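Local coordinates for cysteine synthase (Helicobacter pylori, PDB 6AHI), which makes L-cysteine and acetate from O-acetyl-L-serine and hydrogen sulfide with the help of pyridoxal 5'-phosphate, and also has cystathionine beta-synthase activity, at residues 11-16 with 161-166; 50-55 with 153-158. All coordinates share one frame; numbering follows the deposited sequence.

Contact 1. Residues 11-16 with 161-166; sequences IGRTPV and APEIVQ
Glu-163 reaches out from helix 160-168 and holds the backbone of the loop at Arg-13 and Thr-14 with its carboxylate. Arg-13 N donates to Glu-163 OE1 over 2.9 Å in a fairly straight hydrogen bond (160°), meeting that oxygen from above the carboxylate plane, 46° out of it. The next amide, Thr-14 N, gives Glu-163 OE2 a weak bond of 3.3 Å. Two successive N-H groups can point the same way because Arg-13 has left-handed helical backbone angles. Glutamate suits the helix position: with CG anti to the backbone N (chi1 -154°) and the chain extended beyond it, the carboxylate crosses a backbone gap of 7.0 Å between Glu-163 CA and Arg-13 CA.

The loop leads into strand 16-19, an outer strand, within this chain, of the six-stranded mixed sheet of the PLP-dependent fold. Val-16 pairs there with a parallel strand of the second subunit, continuing the sheet across the dimer interface.

Salt bridges from Glu-163 OE2 to Lys-35 and Arg-48 probably favour the ionised carboxylate, and Lys-35 in turn donates to the carbonyl of Thr-14. The Arg-13 side chain leads away, its NH2 weakly hydrogen-bonded to the carbonyl of Asp-9.

Van der Waals contact is slight. Gly-12 passes with its carbonyl carbon C 3.9 Å from Glu-163 OE1; phi is positive here, a conformation glycine adopts most easily, and the residue brings no beta carbon to crowd that oxygen. Thr-14 crosses Glu-163 at about a right angle, its OG1 hydrogen-bonded to Glu-37 instead.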
ATOM      1  N   ILE A  11       6.128   9.044   5.807  1.00 29.37           N
ATOM      2  CA  ILE A  11       5.852   8.203   7.018  1.00 28.31           C
ATOM      3  C   ILE A  11       4.919   8.986   7.954  1.00 28.18           C
ATOM      4  O   ILE A  11       5.091  10.180   8.158  1.00 25.68           O
ATOM      5  CB  ILE A  11       7.146   7.731   7.730  1.00 29.52           C
ATOM      6  CG1 ILE A  11       7.887   6.693   6.879  1.00 28.98           C
ATOM      7  CG2 ILE A  11       6.830   7.168   9.109  1.00 27.95           C
ATOM      8  CD1 ILE A  11       9.294   6.387   7.313  1.00 32.59           C
ATOM      9  N   GLY A  12       3.895   8.306   8.481  1.00 27.38           N
ATOM     10  CA  GLY A  12       3.019   8.915   9.474  1.00 26.73           C
ATOM     11  C   GLY A  12       1.905   9.739   8.839  1.00 24.54           C
ATOM     12  O   GLY A  12       1.631   9.645   7.651  1.00 22.10           O
ATOM     13  N   ARG A  13       1.252  10.537   9.689  1.00 24.10           N
ATOM     14  CA  ARG A  13       0.079  11.355   9.346  1.00 25.79           C
ATOM     15  C   ARG A  13      -0.958  10.463   8.647  1.00 23.41           C
ATOM     16  O   ARG A  13      -1.518  10.832   7.627  1.00 19.81           O
ATOM     17  CB  ARG A  13       0.485  12.582   8.521  1.00 31.71           C
ATOM     18  CG  ARG A  13       1.147  13.679   9.359  1.00 42.77           C
ATOM     19  CD  ARG A  13       1.542  14.938   8.585  1.00 51.75           C
ATOM     20  NE  ARG A  13       2.375  14.652   7.415  1.00 63.88           N
ATOM     21  CZ  ARG A  13       3.660  14.282   7.453  1.00 75.98           C
ATOM     22  NH1 ARG A  13       4.359  14.400   8.571  1.00 82.68           N
ATOM     23  NH2 ARG A  13       4.243  13.786   6.372  1.00 77.45           N
ATOM     24  N   THR A  14      -1.227   9.296   9.243  1.00 20.73           N
ATOM     25  CA  THR A  14      -2.150   8.347   8.658  1.00 21.09           C
ATOM     26  C   THR A  14      -3.587   8.685   9.041  1.00 20.17           C
ATOM     27  O   THR A  14      -3.847   9.231  10.127  1.00 20.14           O
ATOM     28  CB  THR A  14      -1.797   6.928   9.104  1.00 21.90           C
ATOM     29  OG1 THR A  14      -1.694   6.870  10.526  1.00 21.25           O
ATOM     30  CG2 THR A  14      -0.513   6.467   8.466  1.00 22.77           C
ATOM     31  N   PRO A  15      -4.573   8.262   8.236  1.00 19.80           N
ATOM     32  CA  PRO A  15      -5.972   8.511   8.588  1.00 20.11           C
ATOM     33  C   PRO A  15      -6.477   7.551   9.685  1.00 19.17           C
ATOM     34  O   PRO A  15      -5.782   6.591  10.072  1.00 18.36           O
ATOM     35  CB  PRO A  15      -6.740   8.264   7.290  1.00 21.74           C
ATOM     36  CG  PRO A  15      -5.823   7.498   6.381  1.00 20.65           C
ATOM     37  CD  PRO A  15      -4.412   7.614   6.929  1.00 21.27           C
ATOM     38  N   VAL A  16      -7.661   7.864  10.209  1.00 16.28           N
ATOM     39  CA  VAL A  16      -8.315   7.064  11.189  1.00 16.30           C
ATOM     40  C   VAL A  16      -9.685   6.677  10.626  1.00 15.34           C
ATOM     41  O   VAL A  16     -10.420   7.555  10.174  1.00 15.78           O
ATOM     42  CB  VAL A  16      -8.460   7.840  12.505  1.00 18.53           C
ATOM     43  CG1 VAL A  16      -9.281   7.053  13.497  1.00 19.29           C
ATOM     44  CG2 VAL A  16      -7.107   8.211  13.130  1.00 20.42           C
ATOM     45  N   ALA A 161       1.551   8.392  19.091  1.00 25.56           N
ATOM     46  CA  ALA A 161       0.563   8.712  20.130  1.00 26.92           C
ATOM     47  C   ALA A 161       0.166  10.185  20.058  1.00 26.28           C
ATOM     48  O   ALA A 161      -1.029  10.498  20.086  1.00 24.22           O
ATOM     49  CB  ALA A 161       1.061   8.317  21.497  1.00 26.16           C
ATOM     50  N   PRO A 162       1.106  11.146  19.917  1.00 27.96           N
ATOM     51  CA  PRO A 162       0.713  12.552  19.804  1.00 27.03           C
ATOM     52  C   PRO A 162      -0.153  12.836  18.573  1.00 26.36           C
ATOM     53  O   PRO A 162      -1.062  13.686  18.594  1.00 24.80           O
ATOM     54  CB  PRO A 162       2.035  13.336  19.720  1.00 29.22           C
ATOM     55  CG  PRO A 162       3.082  12.393  20.253  1.00 30.54           C
ATOM     56  CD  PRO A 162       2.573  10.984  20.012  1.00 30.55           C
ATOM     57  N   GLU A 163       0.110  12.113  17.493  1.00 25.36           N
ATOM     58  CA  GLU A 163      -0.665  12.282  16.256  1.00 26.82           C
ATOM     59  C   GLU A 163      -2.124  11.880  16.513  1.00 23.06           C
ATOM     60  O   GLU A 163      -3.044  12.527  16.091  1.00 23.05           O
ATOM     61  CB  GLU A 163       0.002  11.428  15.175  1.00 28.22           C
ATOM     62  CG  GLU A 163      -0.206  11.881  13.752  1.00 28.94           C
ATOM     63  CD  GLU A 163       0.433  10.871  12.817  1.00 28.20           C
ATOM     64  OE1 GLU A 163       1.647  10.961  12.549  1.00 27.14           O
ATOM     65  OE2 GLU A 163      -0.296   9.980  12.376  1.00 28.41           O
ATOM     66  N   ILE A 164      -2.315  10.784  17.237  1.00 23.23           N
ATOM     67  CA  ILE A 164      -3.651  10.288  17.591  1.00 23.64           C
ATOM     68  C   ILE A 164      -4.420  11.333  18.401  1.00 24.00           C
ATOM     69  O   ILE A 164      -5.571  11.603  18.114  1.00 24.61           O
ATOM     70  CB  ILE A 164      -3.549   8.947  18.343  1.00 24.73           C
ATOM     71  CG1 ILE A 164      -3.225   7.816  17.358  1.00 25.36           C
ATOM     72  CG2 ILE A 164      -4.821   8.678  19.138  1.00 25.17           C
ATOM     73  CD1 ILE A 164      -2.725   6.552  18.014  1.00 26.70           C
ATOM     74  N   VAL A 165      -3.795  11.890  19.438  1.00 25.32           N
ATOM     75  CA  VAL A 165      -4.495  12.861  20.261  1.00 26.20           C
ATOM     76  C   VAL A 165      -4.779  14.129  19.450  1.00 25.86           C
ATOM     77  O   VAL A 165      -5.809  14.730  19.661  1.00 24.27           O
ATOM     78  CB  VAL A 165      -3.755  13.173  21.572  1.00 28.97           C
ATOM     79  CG1 VAL A 165      -4.459  14.286  22.331  1.00 30.33           C
ATOM     80  CG2 VAL A 165      -3.650  11.933  22.424  1.00 29.14           C
ATOM     81  N   GLN A 166      -3.889  14.516  18.537  1.00 28.09           N
ATOM     82  CA  GLN A 166      -4.170  15.686  17.659  1.00 32.96           C
ATOM     83  C   GLN A 166      -5.438  15.459  16.832  1.00 29.55           C
ATOM     84  O   GLN A 166      -6.200  16.371  16.656  1.00 31.47           O
ATOM     85  CB  GLN A 166      -3.034  15.963  16.682  1.00 39.92           C
ATOM     86  CG  GLN A 166      -1.824  16.603  17.333  1.00 51.70           C
ATOM     87  CD  GLN A 166      -0.760  16.947  16.319  1.00 61.11           C
ATOM     88  OE1 GLN A 166      -1.041  17.170  15.135  1.00 53.97           O
ATOM     89  NE2 GLN A 166       0.481  16.989  16.785  1.00 72.76           N
TER

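Contact 2. Residues 50-55 with 153-158; sequences GQYLIG and PAAYYH
Tyr-52 of helix 48-60 lays its ring against the backbone of helix 151-158 at Ala-155. Both helices belong to fold type II of the PLP enzymes; the axes of segments 50-55 and 153-158 pass 9.1 Å apart, their N-to-C directions at 105°. Just ahead of the tyrosine, Gln-51 makes a weak hydrogen bond to Gln-8 through its NE2.

At Tyr-52 the two segments come closest, and small residues opposite make room for the large one. Its CG stands anti to the backbone N (chi1 -177°), which sends the ring out across the gap. Ala-155 CA then lies over one ring face in a CH-pi contact, 3.6 Å from the centroid, while Ala-155 CB packs 3.5 Å from Tyr-52 CB. The same alanine side chain also touches Leu-49 of helix 48-60. Farther out along the ring, Ala-154 CB comes within 4.1 Å of Tyr-52 CE2.

At the hydroxyl end of the tyrosine, exposed His-158 adds a second aromatic group. The two rings meet rim to rim, their planes only 10° apart, and His-158 CD2 lies 3.3 Å from Tyr-52 OH.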
ATOM      1  N   GLY A  50      11.347   2.512  12.716  1.00 37.17           N
ATOM      2  CA  GLY A  50      12.537   2.626  11.916  1.00 38.53           C
ATOM      3  C   GLY A  50      13.022   4.060  11.874  1.00 38.55           C
ATOM      4  O   GLY A  50      14.188   4.341  12.036  1.00 40.36           O
ATOM      5  N   GLN A  51      12.083   4.975  11.684  1.00 36.53           N
ATOM      6  CA  GLN A  51      12.405   6.360  11.527  1.00 38.07           C
ATOM      7  C   GLN A  51      12.952   6.914  12.835  1.00 38.81           C
ATOM      8  O   GLN A  51      13.904   7.669  12.828  1.00 42.86           O
ATOM      9  CB  GLN A  51      11.164   7.147  11.133  1.00 36.74           C
ATOM     10  CG  GLN A  51      11.456   8.619  10.936  1.00 39.14           C
ATOM     11  CD  GLN A  51      10.248   9.293  10.351  1.00 37.76           C
ATOM     12  OE1 GLN A  51       9.200   9.354  10.977  1.00 36.51           O
ATOM     13  NE2 GLN A  51      10.387   9.771   9.125  1.00 44.24           N
ATOM     14  N   TYR A  52      12.336   6.508  13.948  1.00 39.01           N
ATOM     15  CA  TYR A  52      12.739   6.970  15.257  1.00 41.27           C
ATOM     16  C   TYR A  52      14.127   6.416  15.608  1.00 43.09           C
ATOM     17  O   TYR A  52      14.972   7.186  16.064  1.00 46.11           O
ATOM     18  CB  TYR A  52      11.680   6.621  16.301  1.00 40.78           C
ATOM     19  CG  TYR A  52      11.986   7.142  17.683  1.00 43.00           C
ATOM     20  CD1 TYR A  52      11.666   8.440  18.047  1.00 42.80           C
ATOM     21  CD2 TYR A  52      12.613   6.341  18.623  1.00 44.76           C
ATOM     22  CE1 TYR A  52      11.958   8.927  19.306  1.00 42.80           C
ATOM     23  CE2 TYR A  52      12.904   6.805  19.896  1.00 46.03           C
ATOM     24  CZ  TYR A  52      12.562   8.103  20.237  1.00 45.41           C
ATOM     25  OH  TYR A  52      12.839   8.573  21.482  1.00 48.17           O
ATOM     26  N   LEU A  53      14.359   5.109  15.414  1.00 42.67           N
ATOM     27  CA  LEU A  53      15.610   4.455  15.845  1.00 44.76           C
ATOM     28  C   LEU A  53      16.818   5.085  15.130  1.00 45.63           C
ATOM     29  O   LEU A  53      17.837   5.374  15.755  1.00 45.89           O
ATOM     30  CB  LEU A  53      15.529   2.948  15.559  1.00 45.61           C
ATOM     31  CG  LEU A  53      14.672   2.114  16.511  1.00 45.12           C
ATOM     32  CD1 LEU A  53      14.617   0.657  16.065  1.00 44.40           C
ATOM     33  CD2 LEU A  53      15.230   2.199  17.915  1.00 48.36           C
ATOM     34  N   ILE A  54      16.688   5.306  13.817  1.00 43.91           N
ATOM     35  CA  ILE A  54      17.744   5.883  13.005  1.00 46.10           C
ATOM     36  C   ILE A  54      17.963   7.359  13.370  1.00 47.98           C
ATOM     37  O   ILE A  54      19.129   7.766  13.611  1.00 49.24           O
ATOM     38  CB  ILE A  54      17.487   5.607  11.506  1.00 44.72           C
ATOM     39  CG1 ILE A  54      17.801   4.128  11.250  1.00 46.68           C
ATOM     40  CG2 ILE A  54      18.283   6.544  10.599  1.00 43.92           C
ATOM     41  CD1 ILE A  54      17.297   3.568   9.963  1.00 45.38           C
ATOM     42  N   GLY A  55      16.868   8.125  13.475  1.00 46.68           N
ATOM     43  CA  GLY A  55      16.906   9.544  13.863  1.00 49.74           C
ATOM     44  C   GLY A  55      17.617   9.761  15.194  1.00 55.00           C
ATOM     45  O   GLY A  55      18.512  10.589  15.303  1.00 60.14           O
ATOM     46  N   PRO A 153       9.208   1.159  22.559  1.00 34.94           N
ATOM     47  CA  PRO A 153       8.024   1.908  22.983  1.00 33.47           C
ATOM     48  C   PRO A 153       8.203   3.432  22.870  1.00 33.41           C
ATOM     49  O   PRO A 153       7.235   4.144  22.531  1.00 33.10           O
ATOM     50  CB  PRO A 153       7.736   1.454  24.424  1.00 34.30           C
ATOM     51  CG  PRO A 153       8.960   0.657  24.853  1.00 36.22           C
ATOM     52  CD  PRO A 153       9.685   0.230  23.591  1.00 36.37           C
ATOM     53  N   ALA A 154       9.417   3.938  23.094  1.00 34.78           N
ATOM     54  CA  ALA A 154       9.635   5.390  23.033  1.00 35.18           C
ATOM     55  C   ALA A 154       9.283   5.925  21.653  1.00 34.48           C
ATOM     56  O   ALA A 154       8.780   7.082  21.520  1.00 33.37           O
ATOM     57  CB  ALA A 154      11.044   5.756  23.357  1.00 38.24           C
ATOM     58  N   ALA A 155       9.550   5.120  20.619  1.00 33.74           N
ATOM     59  CA  ALA A 155       9.256   5.603  19.249  1.00 33.98           C
ATOM     60  C   ALA A 155       7.785   5.995  19.118  1.00 32.18           C
ATOM     61  O   ALA A 155       7.423   7.036  18.478  1.00 29.86           O
ATOM     62  CB  ALA A 155       9.609   4.548  18.245  1.00 33.79           C
ATOM     63  N   TYR A 156       6.918   5.141  19.680  1.00 31.68           N
ATOM     64  CA  TYR A 156       5.475   5.348  19.516  1.00 29.58           C
ATOM     65  C   TYR A 156       5.005   6.496  20.413  1.00 29.48           C
ATOM     66  O   TYR A 156       4.120   7.301  20.026  1.00 28.10           O
ATOM     67  CB  TYR A 156       4.719   4.039  19.727  1.00 29.11           C
ATOM     68  CG  TYR A 156       5.178   2.959  18.786  1.00 30.31           C
ATOM     69  CD1 TYR A 156       4.774   2.954  17.460  1.00 29.19           C
ATOM     70  CD2 TYR A 156       6.085   1.997  19.198  1.00 31.13           C
ATOM     71  CE1 TYR A 156       5.255   2.011  16.567  1.00 30.21           C
ATOM     72  CE2 TYR A 156       6.544   1.024  18.328  1.00 33.86           C
ATOM     73  CZ  TYR A 156       6.136   1.039  16.999  1.00 32.47           C
ATOM     74  OH  TYR A 156       6.570   0.070  16.133  1.00 33.74           O
ATOM     75  N   TYR A 157       5.591   6.562  21.605  1.00 31.69           N
ATOM     76  CA  TYR A 157       5.346   7.613  22.552  1.00 33.53           C
ATOM     77  C   TYR A 157       5.554   8.987  21.907  1.00 33.82           C
ATOM     78  O   TYR A 157       4.815   9.909  22.201  1.00 34.36           O
ATOM     79  CB  TYR A 157       6.233   7.433  23.777  1.00 35.54           C
ATOM     80  CG  TYR A 157       6.059   8.508  24.817  1.00 37.60           C
ATOM     81  CD1 TYR A 157       5.094   8.407  25.806  1.00 37.97           C
ATOM     82  CD2 TYR A 157       6.858   9.639  24.805  1.00 40.28           C
ATOM     83  CE1 TYR A 157       4.939   9.401  26.763  1.00 41.48           C
ATOM     84  CE2 TYR A 157       6.725  10.632  25.761  1.00 42.31           C
ATOM     85  CZ  TYR A 157       5.748  10.524  26.734  1.00 42.60           C
ATOM     86  OH  TYR A 157       5.607  11.513  27.663  1.00 45.86           O
ATOM     87  N   HIS A 158       6.573   9.112  21.044  1.00 37.10           N
ATOM     88  CA  HIS A 158       7.014  10.406  20.489  1.00 37.10           C
ATOM     89  C   HIS A 158       6.361  10.726  19.133  1.00 35.97           C
ATOM     90  O   HIS A 158       6.400  11.877  18.724  1.00 35.26           O
ATOM     91  CB  HIS A 158       8.549  10.450  20.411  1.00 40.98           C
ATOM     92  CG  HIS A 158       9.203  10.702  21.744  1.00 43.62           C
ATOM     93  ND1 HIS A 158       9.014  11.880  22.422  1.00 46.54           N
ATOM     94  CD2 HIS A 158      10.009   9.948  22.531  1.00 46.35           C
ATOM     95  CE1 HIS A 158       9.695  11.863  23.557  1.00 49.23           C
ATOM     96  NE2 HIS A 158      10.301  10.679  23.655  1.00 48.17           N
TER

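Overall arrangement
Along the chain the order is 11-16, 50-55, 153-158 and 161-166, so contact 2 falls within the span that contact 1 brings together. Their centres lie about 14 Å apart. Helices 151-158 and 160-168 lie in the connection from strand 141-142 of the four-stranded sheet to strand 174-178 of the six-stranded one, and Ala-161 N probably donates a hydrogen bond to Tyr-156 O. The first segments also meet, Ile-11 CG2 packing 3.7 Å from Gln-51 OE1. Both helices touch helix 183-195, which begins among residues that probably bind pyridoxal 5'-phosphate. Contact 1 borders the dimer interface through Val-16 on outer strand 16-19, and both contacts lie near the probable cofactor site.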